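Local coordinates for protein metallo-beta-lactamase (Serratia marcescens, PDB 6K4X) that probably hydrolyses the beta-lactam ring of antibiotics at a dinuclear zinc site, occupied here by a thiol-carboxylate inhibitor, at residues A[166-178]-A[203-215]. Sequence-based numbering, arbitrary orientation. Where two conformers were deposited one is given.
Sequences KCKDVVFADSLTA and VEKLSCDIAIAAH. With ZN (zinc ion), chain C; D0U (4-azanyl-2-sulfanyl-benzoic acid), chain E.
The two methyls of Val171 face the 206-208 turn that leads into strand 210-213: CG1 meets Leu206 CD1 at 3.9 Å, while CG2 rests near the backbone of Ser207 and Cys208. CG1 stands anti to the backbone N (chi1 178°), which sends the other methyl toward Cys208, whose SG is bonded to Cys242 of helix 241-260. Past the end of strand 166-173, Leu176 CD1 and Val203 CG2 meet tip to tip, tying the loop to the crossover helix. The other face carries Val170, Ile210, Phe172 and Ile212. There Val170 CG1 packs 3.8 Å from Ile212 CD1, and the Phe172 ring takes the carbonyl O of Ile212 over one face, off-centre toward its rim, with CG2 of Ile212 beside CD2 and CE2. Ile14 of strand 12-15 touches both isoleucines.

Between the faces, strands 166-173 and 210-213 run parallel, joined by the crossover helix 190-205 as a beta-alpha-beta unit. Their ladder includes Ile212 N to Val171 O, 2.8 Å and nearly straight, and ends with Ala214 N on Ala173 O. At the start, Asp209 OD2 accepts Asp169 N at 2.8 Å through its anti lone pair, and water 1 donates to both carboxylates, weakly to Asp209, probably easing their mutual repulsion.

Beyond the ladder, water 2 links His215 N to Ser175 OG. That hydroxyl donates to inhibitor O2 (2.7 Å), and His215 NE2 binds zinc at 2.0 Å, with Asp76 and His77 completing the protein ligands. The pairing thus brings a metal ligand and two carboxylate-binding hydroxyls, of Ser175 and Thr177, to one inhibitor, whose carboxylate oxygen O2 and sulfur S1 both bind this zinc.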
loop_
_atom_site.group_PDB
_atom_site.type_symbol
_atom_site.label_atom_id
_atom_site.label_comp_id
_atom_site.label_asym_id
_atom_site.label_seq_id
_atom_site.Cartn_x
_atom_site.Cartn_y
_atom_site.Cartn_z
ATOM N N LYS A 166 -1.055 -12.373 -21.772
ATOM C CA LYS A 166 0.287 -12.308 -21.197
ATOM C C LYS A 166 0.177 -11.652 -19.817
ATOM O O LYS A 166 -0.209 -10.474 -19.713
ATOM C CB LYS A 166 1.216 -11.498 -22.103
ATOM C CG LYS A 166 2.669 -11.452 -21.663
ATOM C CD LYS A 166 3.355 -12.805 -21.567
ATOM C CE LYS A 166 4.858 -12.669 -21.410
ATOM N NZ LYS A 166 5.520 -12.388 -22.705
ATOM N N CYS A 167 0.416 -12.421 -18.763
ATOM C CA CYS A 167 0.045 -12.022 -17.414
ATOM C C CYS A 167 1.284 -11.748 -16.566
ATOM O O CYS A 167 2.348 -12.369 -16.763
ATOM C CB CYS A 167 -0.770 -13.120 -16.755
ATOM S SG CYS A 167 -2.312 -13.454 -17.633
ATOM N N LYS A 168 1.121 -10.886 -15.550
ATOM C CA LYS A 168 2.165 -10.546 -14.628
ATOM C C LYS A 168 1.588 -10.526 -13.219
ATOM O O LYS A 168 0.458 -10.103 -12.994
ATOM C CB LYS A 168 2.731 -9.156 -14.918
ATOM C CG LYS A 168 3.355 -8.964 -16.280
ATOM C CD LYS A 168 4.646 -9.677 -16.444
ATOM C CE LYS A 168 5.231 -9.430 -17.822
ATOM N NZ LYS A 168 6.304 -10.389 -18.149
ATOM N N ASP A 169 2.424 -10.929 -12.268
ATOM C CA ASP A 169 2.096 -10.850 -10.870
ATOM C C ASP A 169 2.449 -9.463 -10.348
ATOM O O ASP A 169 3.618 -9.038 -10.426
ATOM C CB ASP A 169 2.859 -11.912 -10.083
ATOM C CG ASP A 169 2.412 -13.300 -10.472
ATOM O OD1 ASP A 169 1.223 -13.473 -10.856
ATOM O OD2 ASP A 169 3.277 -14.188 -10.494
ATOM N N VAL A 170 1.439 -8.782 -9.826
ATOM C CA VAL A 170 1.566 -7.427 -9.309
ATOM C C VAL A 170 1.470 -7.465 -7.790
ATOM O O VAL A 170 0.641 -8.172 -7.225
ATOM C CB VAL A 170 0.466 -6.529 -9.886
ATOM C CG1 VAL A 170 0.639 -5.093 -9.434
ATOM C CG2 VAL A 170 0.413 -6.619 -11.398
ATOM N N VAL A 171 2.346 -6.711 -7.134
ATOM C CA VAL A 171 2.413 -6.619 -5.679
ATOM C C VAL A 171 2.318 -5.149 -5.290
ATOM O O VAL A 171 3.134 -4.353 -5.755
ATOM C CB VAL A 171 3.718 -7.231 -5.144
ATOM C CG1 VAL A 171 3.799 -7.079 -3.636
ATOM C CG2 VAL A 171 3.888 -8.682 -5.576
ATOM N N PHE A 172 1.347 -4.797 -4.448
ATOM C CA PHE A 172 1.295 -3.487 -3.812
ATOM C C PHE A 172 1.905 -3.660 -2.438
ATOM O O PHE A 172 1.310 -4.254 -1.540
ATOM C CB PHE A 172 -0.134 -2.945 -3.787
ATOM C CG PHE A 172 -0.233 -1.471 -3.495
ATOM C CD1 PHE A 172 0.158 -0.954 -2.277
ATOM C CD2 PHE A 172 -0.694 -0.597 -4.450
ATOM C CE1 PHE A 172 0.059 0.403 -2.007
ATOM C CE2 PHE A 172 -0.809 0.747 -4.173
ATOM C CZ PHE A 172 -0.437 1.252 -2.955
ATOM N N ALA A 173 3.160 -3.238 -2.318
ATOM C CA ALA A 173 3.992 -3.579 -1.164
ATOM C C ALA A 173 3.778 -2.569 -0.033
ATOM O O ALA A 173 4.034 -1.374 -0.199
ATOM C CB ALA A 173 5.431 -3.644 -1.595
ATOM N N ASP A 174 3.320 -3.071 1.109
ATOM C CA ASP A 174 3.260 -2.254 2.299
ATOM C C ASP A 174 4.674 -1.853 2.720
ATOM O O ASP A 174 5.680 -2.473 2.331
ATOM C CB ASP A 174 2.583 -3.003 3.434
ATOM C CG ASP A 174 2.210 -2.121 4.610
ATOM O OD1 ASP A 174 2.127 -0.910 4.418
ATOM O OD2 ASP A 174 1.931 -2.708 5.686
ATOM N N SER A 175 4.752 -0.781 3.508
ATOM C CA SER A 175 5.994 -0.335 4.150
ATOM C C SER A 175 6.500 -1.375 5.139
ATOM O O SER A 175 5.760 -1.886 5.964
ATOM C CB SER A 175 5.782 0.981 4.820
ATOM O OG SER A 175 5.303 1.917 3.877
ATOM N N LEU A 176 7.818 -1.610 5.083
ATOM C CA LEU A 176 8.498 -2.554 5.965
ATOM C C LEU A 176 9.531 -1.838 6.838
ATOM O O LEU A 176 10.542 -2.446 7.232
ATOM C CB LEU A 176 9.182 -3.620 5.121
ATOM C CG LEU A 176 8.285 -4.393 4.163
ATOM C CD1 LEU A 176 9.102 -5.418 3.398
ATOM C CD2 LEU A 176 7.111 -5.044 4.885
ATOM N N THR A 177 9.304 -0.552 7.121
ATOM C CA THR A 177 10.316 0.315 7.689
ATOM C C THR A 177 10.221 0.373 9.216
ATOM O O THR A 177 9.179 0.680 9.806
ATOM C CB THR A 177 10.169 1.710 7.094
ATOM O OG1 THR A 177 8.813 2.116 7.287
ATOM C CG2 THR A 177 10.551 1.746 5.633
ATOM N N ALA A 178 11.372 0.202 9.852
ATOM C CA ALA A 178 11.566 0.401 11.287
ATOM C C ALA A 178 11.833 1.886 11.526
ATOM O O ALA A 178 12.901 2.440 11.172
ATOM C CB ALA A 178 12.719 -0.438 11.780
ATOM N N VAL A 203 7.859 -11.172 2.119
ATOM C CA VAL A 203 7.880 -10.341 0.931
ATOM C C VAL A 203 8.945 -10.829 -0.059
ATOM O O VAL A 203 8.713 -10.843 -1.273
ATOM C CB VAL A 203 8.033 -8.857 1.304
ATOM C CG1 VAL A 203 8.305 -7.992 0.093
ATOM C CG2 VAL A 203 6.781 -8.388 2.029
ATOM N N GLU A 204 10.099 -11.267 0.438
ATOM C CA GLU A 204 11.158 -11.732 -0.469
ATOM C C GLU A 204 10.799 -13.097 -1.078
ATOM O O GLU A 204 11.532 -13.560 -1.981
ATOM C CB GLU A 204 12.537 -11.677 0.198
ATOM C CG GLU A 204 12.767 -12.717 1.264
ATOM C CD GLU A 204 13.880 -12.382 2.253
ATOM O OE1 GLU A 204 14.596 -11.366 2.067
ATOM O OE2 GLU A 204 14.055 -13.162 3.186
ATOM N N LYS A 205 9.726 -13.756 -0.644
ATOM C CA LYS A 205 9.255 -15.005 -1.271
ATOM C C LYS A 205 8.081 -14.784 -2.233
ATOM O O LYS A 205 7.699 -15.715 -2.940
ATOM C CB LYS A 205 8.835 -15.995 -0.183
ATOM C CG LYS A 205 9.980 -16.572 0.633
ATOM C CD LYS A 205 9.455 -17.438 1.758
ATOM C CE LYS A 205 10.514 -17.803 2.772
ATOM N NZ LYS A 205 11.572 -18.632 2.154
ATOM N N LEU A 206 7.472 -13.593 -2.265
ATOM C CA LEU A 206 6.296 -13.371 -3.125
ATOM C C LEU A 206 6.669 -13.556 -4.593
ATOM O O LEU A 206 7.689 -13.110 -5.056
ATOM C CB LEU A 206 5.767 -11.945 -2.947
ATOM C CG LEU A 206 5.079 -11.651 -1.618
ATOM C CD1 LEU A 206 4.755 -10.181 -1.491
ATOM C CD2 LEU A 206 3.819 -12.474 -1.438
ATOM N N SER A 207 5.741 -14.132 -5.351
ATOM C CA SER A 207 5.718 -14.006 -6.806
ATOM C C SER A 207 5.529 -12.525 -7.153
ATOM O O SER A 207 4.535 -11.935 -6.769
ATOM C CB SER A 207 4.606 -14.853 -7.393
ATOM O OG SER A 207 4.751 -16.221 -7.036
ATOM N N CYS A 208 6.478 -11.915 -7.865
ATOM C CA CYS A 208 6.550 -10.448 -7.888
ATOM C C CYS A 208 7.144 -9.890 -9.182
ATOM O O CYS A 208 8.278 -9.374 -9.144
ATOM C CB CYS A 208 7.429 -10.002 -6.720
ATOM S SG CYS A 208 7.694 -8.216 -6.528
ATOM N N ASP A 209 6.373 -9.832 -10.266
ATOM C CA ASP A 209 6.861 -9.274 -11.509
ATOM C C ASP A 209 6.883 -7.747 -11.457
ATOM O O ASP A 209 7.825 -7.145 -11.987
ATOM C CB ASP A 209 6.011 -9.712 -12.696
ATOM C CG ASP A 209 6.065 -11.204 -12.927
ATOM O OD1 ASP A 209 7.204 -11.729 -13.038
ATOM O OD2 ASP A 209 5.012 -11.828 -12.996
ATOM N N ILE A 210 5.835 -7.139 -10.913
ATOM C CA ILE A 210 5.701 -5.677 -10.850
ATOM C C ILE A 210 5.403 -5.328 -9.404
ATOM O O ILE A 210 4.335 -5.704 -8.902
ATOM C CB ILE A 210 4.573 -5.172 -11.760
ATOM C CG1 ILE A 210 4.870 -5.508 -13.222
ATOM C CG2 ILE A 210 4.322 -3.680 -11.531
ATOM C CD1 ILE A 210 3.680 -5.294 -14.146
ATOM N N ALA A 211 6.321 -4.619 -8.749
ATOM C CA ALA A 211 6.081 -4.139 -7.388
ATOM C C ALA A 211 5.772 -2.653 -7.431
ATOM O O ALA A 211 6.497 -1.873 -8.062
ATOM C CB ALA A 211 7.254 -4.434 -6.488
ATOM N N ILE A 212 4.690 -2.278 -6.758
ATOM C CA ILE A 212 4.304 -0.911 -6.549
ATOM C C ILE A 212 4.388 -0.679 -5.049
ATOM O O ILE A 212 3.604 -1.250 -4.295
ATOM C CB ILE A 212 2.891 -0.628 -7.082
ATOM C CG1 ILE A 212 2.812 -0.931 -8.579
ATOM C CG2 ILE A 212 2.487 0.795 -6.773
ATOM C CD1 ILE A 212 1.458 -1.362 -9.082
ATOM N N ALA A 213 5.383 0.083 -4.601
ATOM C CA ALA A 213 5.579 0.311 -3.169
ATOM C C ALA A 213 4.696 1.459 -2.692
ATOM O O ALA A 213 4.493 2.424 -3.418
ATOM C CB ALA A 213 7.023 0.595 -2.878
ATOM N N ALA A 214 4.203 1.352 -1.458
ATOM C CA ALA A 214 3.297 2.347 -0.911
ATOM C C ALA A 214 3.907 3.756 -1.005
ATOM O O ALA A 214 3.219 4.724 -1.358
ATOM C CB ALA A 214 2.932 1.975 0.506
ATOM N N HIS A 215 5.191 3.894 -0.665
ATOM C CA HIS A 215 5.993 5.043 -1.077
ATOM C C HIS A 215 6.628 4.713 -2.417
ATOM O O HIS A 215 7.506 3.854 -2.495
ATOM C CB HIS A 215 7.067 5.376 -0.027
ATOM C CG HIS A 215 6.480 5.969 1.211
ATOM N ND1 HIS A 215 6.171 7.321 1.312
ATOM C CD2 HIS A 215 6.044 5.407 2.362
ATOM C CE1 HIS A 215 5.590 7.551 2.469
ATOM N NE2 HIS A 215 5.501 6.399 3.149
HETATM ZN ZN ZN C . 4.198 6.047 4.682
HETATM O O2 D0U E . 5.495 4.254 5.182
HETATM C C7 D0U E . 6.656 4.388 5.627
HETATM O O1 D0U E . 7.592 3.601 5.304
HETATM C C3 D0U E . 6.993 5.475 6.585
HETATM C C2 D0U E . 8.379 5.686 6.820
HETATM C C4 D0U E . 6.037 6.281 7.228
HETATM S S1 D0U E . 4.342 6.302 7.028
HETATM C C5 D0U E . 6.524 7.254 8.129
HETATM C C6 D0U E . 7.884 7.451 8.377
HETATM N N1 D0U E . 8.322 8.446 9.243
HETATM C C1 D0U E . 8.792 6.683 7.704
HETATM O O HOH W 1 6.052 -14.070 -11.241
HETATM O O HOH W 2 6.526 1.917 1.201
#